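PDB 6Q4S: pentalenene synthase from Streptomyces chartreusis NRRL 3882, which probably converts farnesyl diphosphate, with magnesium as cofactor, into the bicyclic sesquiterpenol 7-epi-alpha-eudesmol. Local coordinates for residues D268-L273 against A300-I305. Sequence-based numbering, arbitrary orientation.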
# COMPACT_ATOMS: atom_id res chain seq x y z
N ASP A 268 -5.28 -22.89 18.64
CA ASP A 268 -6.15 -23.98 18.22
C ASP A 268 -7.05 -23.66 17.07
O ASP A 268 -7.34 -24.56 16.28
CB ASP A 268 -7.06 -24.51 19.34
CG ASP A 268 -6.30 -25.07 20.53
OD1 ASP A 268 -5.12 -25.52 20.39
OD2 ASP A 268 -6.90 -25.01 21.62
N GLU A 269 -7.55 -22.43 16.96
CA GLU A 269 -8.33 -22.08 15.80
C GLU A 269 -7.38 -22.06 14.52
O GLU A 269 -7.80 -22.48 13.44
CB GLU A 269 -9.06 -20.75 15.95
CG GLU A 269 -9.99 -20.46 14.76
CD GLU A 269 -10.61 -19.05 14.71
OE1 GLU A 269 -10.55 -18.30 15.70
OE2 GLU A 269 -11.18 -18.68 13.64
N TYR A 270 -6.17 -21.53 14.69
CA TYR A 270 -5.12 -21.56 13.65
C TYR A 270 -4.88 -23.00 13.16
O TYR A 270 -4.97 -23.29 11.93
CB TYR A 270 -3.76 -20.91 14.10
CG TYR A 270 -2.68 -21.15 13.04
CD1 TYR A 270 -2.65 -20.40 11.85
CD2 TYR A 270 -1.79 -22.19 13.18
CE1 TYR A 270 -1.72 -20.67 10.86
CE2 TYR A 270 -0.86 -22.49 12.19
CZ TYR A 270 -0.83 -21.74 11.02
OH TYR A 270 0.11 -22.05 10.04
N LEU A 271 -4.66 -23.92 14.11
CA LEU A 271 -4.50 -25.33 13.77
C LEU A 271 -5.69 -25.96 13.05
O LEU A 271 -5.48 -26.77 12.13
CB LEU A 271 -4.09 -26.13 14.99
CG LEU A 271 -2.76 -25.72 15.58
CD1 LEU A 271 -2.51 -26.45 16.91
CD2 LEU A 271 -1.59 -25.95 14.60
N GLU A 272 -6.92 -25.59 13.41
CA GLU A 272 -8.14 -26.06 12.67
C GLU A 272 -8.16 -25.55 11.22
O GLU A 272 -8.60 -26.26 10.30
CB GLU A 272 -9.45 -25.60 13.32
CG GLU A 272 -9.83 -26.26 14.66
CD GLU A 272 -10.86 -25.47 15.53
OE1 GLU A 272 -11.50 -24.48 15.08
OE2 GLU A 272 -11.02 -25.86 16.72
N LEU A 273 -7.75 -24.31 11.01
CA LEU A 273 -7.76 -23.76 9.63
C LEU A 273 -6.62 -24.42 8.85
O LEU A 273 -6.77 -24.75 7.67
CB LEU A 273 -7.70 -22.24 9.64
CG LEU A 273 -8.93 -21.57 10.20
CD1 LEU A 273 -8.69 -20.10 10.45
CD2 LEU A 273 -10.07 -21.74 9.24
N ALA A 300 5.77 -20.76 6.01
CA ALA A 300 6.28 -19.47 6.39
C ALA A 300 5.55 -18.97 7.69
O ALA A 300 6.18 -18.41 8.55
CB ALA A 300 6.09 -18.43 5.24
N ILE A 301 4.26 -19.24 7.81
CA ILE A 301 3.51 -18.88 9.01
C ILE A 301 4.06 -19.69 10.19
O ILE A 301 4.42 -19.12 11.21
CB ILE A 301 2.00 -19.06 8.87
CG1 ILE A 301 1.45 -18.23 7.72
CG2 ILE A 301 1.36 -18.62 10.21
CD1 ILE A 301 0.02 -18.52 7.39
N GLN A 302 4.26 -21.00 10.00
CA GLN A 302 4.80 -21.85 11.08
C GLN A 302 6.18 -21.43 11.51
O GLN A 302 6.53 -21.41 12.71
CB GLN A 302 4.86 -23.30 10.62
CG GLN A 302 3.55 -23.90 10.15
CD GLN A 302 3.71 -25.34 9.58
OE1 GLN A 302 4.80 -25.81 9.29
NE2 GLN A 302 2.60 -26.04 9.47
N HIS A 303 7.00 -21.05 10.54
CA HIS A 303 8.31 -20.57 10.90
C HIS A 303 8.23 -19.38 11.82
O HIS A 303 9.11 -19.20 12.68
CB HIS A 303 9.20 -20.25 9.66
CG HIS A 303 9.37 -21.41 8.71
ND1 HIS A 303 9.51 -21.25 7.34
CD2 HIS A 303 9.41 -22.75 8.94
CE1 HIS A 303 9.59 -22.44 6.77
NE2 HIS A 303 9.51 -23.36 7.72
N TRP A 304 7.22 -18.51 11.58
CA TRP A 304 7.11 -17.34 12.41
C TRP A 304 6.61 -17.68 13.84
O TRP A 304 7.17 -17.21 14.83
CB TRP A 304 6.26 -16.25 11.73
CG TRP A 304 7.15 -15.25 11.24
CD1 TRP A 304 7.66 -15.11 9.93
CD2 TRP A 304 7.82 -14.29 12.03
NE1 TRP A 304 8.57 -14.10 9.89
CE2 TRP A 304 8.70 -13.56 11.15
CE3 TRP A 304 7.77 -13.95 13.39
CZ2 TRP A 304 9.51 -12.54 11.59
CZ3 TRP A 304 8.60 -12.89 13.84
CH2 TRP A 304 9.44 -12.19 12.91
N ILE A 305 5.52 -18.42 13.91
CA ILE A 305 4.96 -18.77 15.23
C ILE A 305 6.00 -19.55 16.04
O ILE A 305 6.35 -19.13 17.17
CB ILE A 305 3.68 -19.61 15.11
CG1 ILE A 305 2.59 -18.84 14.40
CG2 ILE A 305 3.24 -20.02 16.53
CD1 ILE A 305 1.39 -19.69 13.98
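I301 meets Y270 near the hydroxyl end of the phenol: its CG2 methyl lies 3.7 Å from Y270 OH and 3.8 Å from Y270 CE1, coming at the ring obliquely. A beta-branched residue suits this position, because CG2 reaches the tyrosine while the side chain also touches I187 of helix 183-194 and A215 of helix 206-228. At Q302 the contact is lighter. The aliphatic CG methylene passes 3.9 Å from Y270 OH, and the long side chain also touches F11 of a loop. The hydroxyl itself is hydrogen-bonded to Q274 NE2, one turn further along its own helix, which satisfies a polar atom set among aliphatic carbons.

Helices 252-284 and 288-313 are consecutive and run nearly antiparallel in the all-alpha fold of class I terpene synthases; segments 268-273 and 300-305 lie at 160°, their axes 13.0 Å apart at closest approach. Y270 bridges this wide spacing: its first side-chain bond points toward the partner helix, and its ring, with CG anti to the backbone N (chi1 172°), spans the distance. Replacing this tyrosine with alanine is likely to open a gap between the helices and leave the methyls of I301 and I305 without their aromatic partner.

One turn beyond I301, I305 lays its CD1 over one face of the tyrosine, a CH-pi contact 4.1 Å from the ring centroid and 13° off the normal. Its extended CG1-CD1 arm gives isoleucine the length to reach that face.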